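Local coordinates for agmatine ureohydrolase (PDB 3PZL), which probably hydrolyses agmatine to putrescine and urea, as an arginase-family enzyme that binds two manganese ions per subunit, at residues I42-T47 and E97-T102; G122-T127 and A161-R166; R186-F189 and D193-K196. All coordinates share one frame; numbering follows the deposited sequence.

In the fold
All three contacts belong to one arginase-type alpha/beta fold built on a parallel sheet of eight strands. Contacts 1 and 2 lie in the buried core, their centres about 10 Å apart, and meet where the loop after strand 37-42 runs beside Glu123. Contact 1 is purely aliphatic and aromatic, packing that loop on helix 96-112. Contact 2 is also apolar across its segments, but its histidine is a manganese ligand, so a hydrophobic touch there lines a polar site. Contact 3, its centre about 16 Å from that of contact 2, lies farther out, just before strand 198-201, outermost in this chain's sheet; its phenylalanines pack within a short helical connection and reach another subunit. No hydrogen bond crosses any of the three.

Contact 1: I42-T47 and E97-T102; sequences IPFDNT and EYVIDT
The Phe44 ring has the backbone N of Asn46 over the centre of one face, 3.7 Å above its plane, while Val99 CG2 comes in obliquely, 3.9 Å from Phe44 CD1 and also near CG. A second flat group, the Tyr98 ring, carries Thr102 OG1 over the centre of one face, because Thr102 OG1 donates to Tyr98 O, one helical turn back, at 2.6 Å.

Val99 serves two partners with its two methyls. Val99 CG1 stands anti to its backbone N (chi1 167°) and meets Ile42 CG2 at 3.8 Å, leaving CG2 for the phenylalanine. A branched aliphatic residue suits this place because its fork can touch both at once.

Ile42 lies where strand 37-42, next to the outermost strand 84-90 of this chain's parallel arginase-family sheet, runs into the loop, and Val99 lies on helix 96-112, which packs against it. Here the chain bends through an inverse gamma turn centred on Pro43, with a weak Phe44 N to Ile42 O bond. Both residues flanking the proline direct their CB toward the helix. Ile126 of helix 126-132 and Met90 also pack on Val99, and Phe44 is bonded through its backbone to Glu123, next to the metal ligand His124.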
# COMPACT_ATOMS: atom_id res chain seq x y z
N ILE B 42 8.37 20.42 -14.11
CA ILE B 42 8.34 19.86 -15.44
C ILE B 42 7.98 18.37 -15.30
O ILE B 42 8.81 17.56 -14.94
CB ILE B 42 9.70 20.13 -16.13
CG1 ILE B 42 9.73 21.60 -16.55
CG2 ILE B 42 9.96 19.20 -17.32
CD1 ILE B 42 11.07 22.12 -16.80
N PRO B 43 6.72 18.02 -15.56
CA PRO B 43 6.25 16.67 -15.32
C PRO B 43 6.51 15.74 -16.50
O PRO B 43 5.58 15.36 -17.22
CB PRO B 43 4.74 16.86 -15.12
CG PRO B 43 4.43 18.24 -15.58
CD PRO B 43 5.66 18.88 -16.08
N PHE B 44 7.76 15.38 -16.70
CA PHE B 44 8.11 14.57 -17.87
C PHE B 44 8.83 13.29 -17.47
O PHE B 44 9.68 13.28 -16.60
CB PHE B 44 8.92 15.35 -18.89
CG PHE B 44 9.43 14.50 -20.00
CD1 PHE B 44 8.64 14.25 -21.10
CD2 PHE B 44 10.71 13.95 -19.95
CE1 PHE B 44 9.10 13.47 -22.13
CE2 PHE B 44 11.18 13.17 -20.97
CZ PHE B 44 10.37 12.93 -22.06
N ASP B 45 8.52 12.22 -18.19
CA ASP B 45 8.72 10.89 -17.65
C ASP B 45 9.01 9.89 -18.73
O ASP B 45 9.40 8.76 -18.43
CB ASP B 45 7.40 10.48 -17.01
CG ASP B 45 7.60 9.59 -15.87
OD1 ASP B 45 8.76 9.09 -15.77
OD2 ASP B 45 6.63 9.38 -15.09
N ASN B 46 8.79 10.29 -19.98
CA ASN B 46 8.60 9.36 -21.07
C ASN B 46 9.91 8.83 -21.63
O ASN B 46 10.09 8.70 -22.85
CB ASN B 46 7.73 9.98 -22.17
CG ASN B 46 6.92 8.96 -22.90
OD1 ASN B 46 6.36 8.04 -22.27
ND2 ASN B 46 6.87 9.07 -24.22
N THR B 47 10.82 8.51 -20.74
CA THR B 47 12.03 7.80 -21.13
C THR B 47 12.41 6.83 -20.01
O THR B 47 13.39 6.08 -20.13
CB THR B 47 13.18 8.82 -21.51
OG1 THR B 47 13.79 8.44 -22.74
CG2 THR B 47 14.23 8.90 -20.45
N GLU B 97 12.81 15.89 -26.91
CA GLU B 97 13.39 17.08 -27.54
C GLU B 97 12.55 18.30 -27.25
O GLU B 97 13.09 19.32 -26.87
CB GLU B 97 13.55 16.92 -29.05
CG GLU B 97 14.74 16.06 -29.51
CD GLU B 97 14.31 15.01 -30.60
OE1 GLU B 97 13.29 15.24 -31.32
OE2 GLU B 97 14.99 13.95 -30.72
N TYR B 98 11.24 18.19 -27.40
CA TYR B 98 10.35 19.32 -27.10
C TYR B 98 10.45 19.88 -25.67
O TYR B 98 10.37 21.11 -25.48
CB TYR B 98 8.90 18.99 -27.44
CG TYR B 98 7.94 20.12 -27.13
CD1 TYR B 98 7.96 21.31 -27.87
CD2 TYR B 98 7.01 19.99 -26.09
CE1 TYR B 98 7.08 22.36 -27.57
CE2 TYR B 98 6.12 21.02 -25.80
CZ TYR B 98 6.16 22.20 -26.54
OH TYR B 98 5.27 23.21 -26.22
N VAL B 99 10.60 19.00 -24.68
CA VAL B 99 10.73 19.44 -23.29
C VAL B 99 12.11 20.09 -23.05
O VAL B 99 12.19 21.24 -22.60
CB VAL B 99 10.47 18.30 -22.29
CG1 VAL B 99 10.93 18.69 -20.91
CG2 VAL B 99 9.01 17.95 -22.24
N ILE B 100 13.17 19.38 -23.39
CA ILE B 100 14.52 19.92 -23.29
C ILE B 100 14.67 21.29 -23.94
O ILE B 100 15.36 22.16 -23.40
CB ILE B 100 15.55 18.98 -23.91
CG1 ILE B 100 15.58 17.67 -23.16
CG2 ILE B 100 16.94 19.58 -23.85
CD1 ILE B 100 16.53 16.69 -23.77
N ASP B 101 14.05 21.50 -25.10
CA ASP B 101 14.07 22.80 -25.78
C ASP B 101 13.27 23.78 -24.97
O ASP B 101 13.60 24.95 -24.93
CB ASP B 101 13.46 22.75 -27.18
CG ASP B 101 14.30 21.95 -28.13
OD1 ASP B 101 15.42 21.55 -27.75
OD2 ASP B 101 13.83 21.71 -29.26
N THR B 102 12.22 23.32 -24.31
CA THR B 102 11.38 24.23 -23.54
C THR B 102 12.13 24.67 -22.29
O THR B 102 12.12 25.85 -21.95
CB THR B 102 10.03 23.59 -23.14
OG1 THR B 102 9.30 23.21 -24.32
CG2 THR B 102 9.22 24.58 -22.32

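Contact 2: G122-T127 and A161-R166; sequences GEHSIT and ACVTRR. With MN (manganese (II) ion), chain F.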
# COMPACT_ATOMS: atom_id res chain seq x y z
N GLY B 122 10.54 15.43 -13.20
CA GLY B 122 10.46 14.01 -13.15
C GLY B 122 11.87 13.55 -13.50
O GLY B 122 12.78 13.63 -12.65
N GLU B 123 12.05 13.11 -14.75
CA GLU B 123 13.32 12.51 -15.21
C GLU B 123 14.49 13.45 -15.15
O GLU B 123 14.33 14.66 -14.95
CB GLU B 123 13.24 12.09 -16.66
CG GLU B 123 12.38 10.95 -16.92
CD GLU B 123 12.41 10.57 -18.36
OE1 GLU B 123 13.00 11.31 -19.18
OE2 GLU B 123 11.83 9.51 -18.66
N HIS B 124 15.68 12.88 -15.34
CA HIS B 124 16.94 13.61 -15.28
C HIS B 124 17.24 14.28 -16.61
O HIS B 124 18.07 15.18 -16.68
CB HIS B 124 18.10 12.70 -14.88
CG HIS B 124 19.25 13.44 -14.28
ND1 HIS B 124 20.32 12.78 -13.67
CD2 HIS B 124 19.49 14.78 -14.17
CE1 HIS B 124 21.18 13.69 -13.24
NE2 HIS B 124 20.71 14.90 -13.54
N SER B 125 16.58 13.86 -17.67
CA SER B 125 16.92 14.38 -18.97
C SER B 125 16.48 15.82 -19.14
O SER B 125 16.92 16.48 -20.07
CB SER B 125 16.35 13.52 -20.08
OG SER B 125 14.94 13.44 -19.95
N ILE B 126 15.63 16.33 -18.25
CA ILE B 126 15.29 17.74 -18.33
C ILE B 126 16.49 18.65 -18.06
O ILE B 126 16.49 19.81 -18.49
CB ILE B 126 14.16 18.08 -17.41
CG1 ILE B 126 14.52 17.79 -15.95
CG2 ILE B 126 12.93 17.30 -17.80
CD1 ILE B 126 13.49 18.25 -14.94
N THR B 127 17.48 18.12 -17.33
CA THR B 127 18.73 18.82 -16.98
C THR B 127 19.52 19.26 -18.20
O THR B 127 20.06 20.35 -18.24
CB THR B 127 19.60 17.95 -16.03
OG1 THR B 127 18.98 17.91 -14.76
CG2 THR B 127 20.95 18.51 -15.81
N ALA B 161 19.34 8.17 -19.43
CA ALA B 161 20.55 7.47 -19.07
C ALA B 161 21.76 8.00 -19.86
O ALA B 161 22.84 7.39 -19.84
CB ALA B 161 20.36 5.98 -19.31
N CYS B 162 21.57 9.12 -20.54
CA CYS B 162 22.60 9.70 -21.40
C CYS B 162 22.86 11.15 -21.02
O CYS B 162 23.66 11.82 -21.69
CB CYS B 162 22.15 9.66 -22.85
SG CYS B 162 21.70 8.06 -23.48
N VAL B 163 22.19 11.62 -19.97
CA VAL B 163 22.29 13.03 -19.57
C VAL B 163 23.75 13.51 -19.45
O VAL B 163 24.11 14.56 -19.98
CB VAL B 163 21.40 13.39 -18.34
CG1 VAL B 163 21.63 12.45 -17.26
CG2 VAL B 163 21.68 14.79 -17.84
N THR B 164 24.60 12.74 -18.78
CA THR B 164 25.99 13.16 -18.58
C THR B 164 26.71 13.28 -19.91
O THR B 164 27.52 14.17 -20.09
CB THR B 164 26.78 12.21 -17.65
OG1 THR B 164 26.13 12.13 -16.37
CG2 THR B 164 28.19 12.76 -17.42
N ARG B 165 26.42 12.37 -20.83
CA ARG B 165 27.08 12.35 -22.11
C ARG B 165 26.76 13.61 -22.87
O ARG B 165 27.64 14.29 -23.36
CB ARG B 165 26.63 11.15 -22.91
CG ARG B 165 27.52 10.87 -24.09
CD ARG B 165 28.59 9.87 -23.74
NE ARG B 165 29.61 9.84 -24.78
CZ ARG B 165 30.41 8.81 -25.03
NH1 ARG B 165 30.33 7.68 -24.32
NH2 ARG B 165 31.32 8.91 -26.01
N ARG B 166 25.47 13.90 -22.96
CA ARG B 166 25.00 15.11 -23.61
C ARG B 166 25.54 16.37 -22.93
O ARG B 166 25.66 17.42 -23.56
CB ARG B 166 23.46 15.11 -23.67
CG ARG B 166 22.82 15.13 -25.07
CD ARG B 166 23.59 14.37 -26.14
NE ARG B 166 23.31 12.94 -26.06
CZ ARG B 166 24.23 11.99 -26.19
NH1 ARG B 166 25.51 12.30 -26.39
NH2 ARG B 166 23.86 10.72 -26.09
MN MN F . 20.34 10.39 -14.04
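His124 offers one face of its imidazole to Val163, whose CG1 lies 3.8 Å above the plane, displaced toward the rim near ND1 and CG. The two side chains cross at about a right angle in a CH-pi contact, with Val163 CG1 4.0 Å from the His124 ring centroid and 20° off the normal. Val163 turns CG1 between its backbone N and carbonyl carbon (chi1 50°), which puts that methyl over the imidazole and sends CG2 toward His124 O, 3.8 Å away, and Thr127 CB. A beta-branched valine suits the place because its two methyls can reach both sites.

The ring is fixed around its edge as well. His124 ND1 binds a manganese ion at 2.4 Å, NE2 is hydrogen-bonded to Ser227 OG, and Thr127 OG1 lies in the ring plane at the edge. Threonine serves twice here, giving CB to Val163 and OG1 to Asp269 and Ser227. Asp144, Asp148 and Asp229 are the other protein ligands of this ion, in the two-manganese centre characteristic of the arginase family. An alanine here instead of Val163 would lack both methyls and would probably leave a gap over this imidazole face, with less to oppose tilting of the ring.

Val163 opens helix 163-171, with Cys162 at the N-cap position, and the backbone of Thr164 is bonded to that of Asp148; this helix start therefore borders two of the metal ligands. On the histidine side, Thr127 N bonds to His124 O at 3.1 Å, in the turn leading into helix 126-132.

Contact 3: R186-F189 and D193-K196; sequences REEF and DFRK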
# COMPACT_ATOMS: atom_id res chain seq x y z
N ARG B 186 29.68 -1.04 -18.63
CA ARG B 186 31.01 -1.20 -19.27
C ARG B 186 31.25 -0.41 -20.57
O ARG B 186 32.36 0.07 -20.83
CB ARG B 186 31.27 -2.67 -19.53
CG ARG B 186 30.13 -3.32 -20.28
CD ARG B 186 30.55 -3.73 -21.69
NE ARG B 186 31.69 -4.65 -21.63
CZ ARG B 186 32.28 -5.18 -22.69
NH1 ARG B 186 33.31 -6.00 -22.54
NH2 ARG B 186 31.84 -4.88 -23.91
N GLU B 187 30.20 -0.27 -21.37
CA GLU B 187 30.25 0.49 -22.60
C GLU B 187 30.63 1.94 -22.32
O GLU B 187 31.30 2.59 -23.13
CB GLU B 187 28.92 0.43 -23.27
CG GLU B 187 28.41 -0.98 -23.34
CD GLU B 187 27.00 -1.05 -23.84
OE1 GLU B 187 26.25 -0.07 -23.61
OE2 GLU B 187 26.65 -2.08 -24.48
N GLU B 188 30.21 2.44 -21.16
CA GLU B 188 30.59 3.78 -20.71
C GLU B 188 32.01 3.76 -20.17
O GLU B 188 32.85 4.55 -20.60
CB GLU B 188 29.64 4.27 -19.62
CG GLU B 188 28.18 3.88 -19.82
CD GLU B 188 27.30 4.18 -18.59
OE1 GLU B 188 26.22 3.59 -18.46
OE2 GLU B 188 27.69 5.02 -17.76
N PHE B 189 32.28 2.84 -19.24
CA PHE B 189 33.59 2.71 -18.60
C PHE B 189 34.73 2.46 -19.59
O PHE B 189 35.89 2.78 -19.32
CB PHE B 189 33.59 1.58 -17.56
CG PHE B 189 34.95 1.31 -16.94
CD1 PHE B 189 35.36 1.99 -15.79
CD2 PHE B 189 35.82 0.38 -17.52
CE1 PHE B 189 36.63 1.75 -15.23
CE2 PHE B 189 37.09 0.14 -16.97
CZ PHE B 189 37.49 0.82 -15.82
N ASP B 193 36.25 8.73 -23.53
CA ASP B 193 35.68 9.98 -22.99
C ASP B 193 35.22 9.92 -21.55
O ASP B 193 35.01 10.96 -20.91
CB ASP B 193 34.55 10.48 -23.88
CG ASP B 193 35.05 11.16 -25.12
OD1 ASP B 193 36.28 11.14 -25.37
OD2 ASP B 193 34.21 11.72 -25.85
N PHE B 194 35.09 8.71 -21.02
CA PHE B 194 34.67 8.52 -19.64
C PHE B 194 35.55 9.26 -18.63
O PHE B 194 35.05 9.81 -17.66
CB PHE B 194 34.66 7.03 -19.32
CG PHE B 194 33.96 6.67 -18.05
CD1 PHE B 194 32.58 6.43 -18.04
CD2 PHE B 194 34.69 6.52 -16.86
CE1 PHE B 194 31.94 6.08 -16.88
CE2 PHE B 194 34.06 6.17 -15.70
CZ PHE B 194 32.67 5.94 -15.71
N ARG B 195 36.86 9.28 -18.87
CA ARG B 195 37.77 9.97 -17.96
C ARG B 195 37.72 11.50 -18.08
O ARG B 195 38.28 12.20 -17.23
CB ARG B 195 39.20 9.44 -18.13
CG ARG B 195 40.05 9.53 -16.85
CD ARG B 195 41.58 9.67 -17.17
NE ARG B 195 42.41 9.95 -15.98
CZ ARG B 195 42.99 9.02 -15.22
NH1 ARG B 195 42.84 7.73 -15.50
NH2 ARG B 195 43.72 9.38 -14.17
N LYS B 196 37.03 12.02 -19.10
CA LYS B 196 36.88 13.47 -19.28
C LYS B 196 35.85 14.09 -18.34
O LYS B 196 35.60 15.31 -18.36
CB LYS B 196 36.58 13.83 -20.74
CG LYS B 196 37.77 13.65 -21.67
CD LYS B 196 37.34 13.78 -23.13
CE LYS B 196 38.50 13.45 -24.07
NZ LYS B 196 38.01 13.43 -25.50
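The short helix 186-189 and the 3-10 turn that follows it come closest at Phe189 and Phe194, whose CA atoms are 6.0 Å apart. Phe194 bears most of the contact: its ring lies against the backbone of the helix end. Phe189 CA stands over one face of the Phe194 ring, 4.0 Å from the centroid and only 14° off the normal, a CH-pi contact made by main chain instead of a side chain. With CG anti to its backbone N (chi1 -167°), Phe194 reaches out from the turn far enough to bring CD1 and CE1 to Glu188 CB, about 4.0 Å from each, while Glu188 O approaches the ring obliquely. The Phe189 side chain starts off away from the turn, yet its CD1 still comes within 4.4 Å of Phe194 CE2.

A broad flat ring suits this spot, since it can cover peptide and CB atoms together. The side chain of Glu188 gives its CB to this packing; its extended chain carries the carboxylate on to Ser147, whose OG bonds to OE2. The turn itself is tied by Lys196 N to Asp193 O, and by a salt bridge in which Lys196 NZ meets Asp193 OD1 at 2.9 Å from above the carboxylate, 46° out of its plane.

Beyond these segments the Phe194 ring stacks with Phe199 and meets Phe149 with the planes nearly perpendicular, and the Phe189 ring meets Tyr71 of another subunit. Helix 186-189 and the 3-10 turn lie in the crossover between parallel strands 176-180 and 198-201 of the arginase-family sheet, the latter outermost within this chain, and this connection borders another subunit.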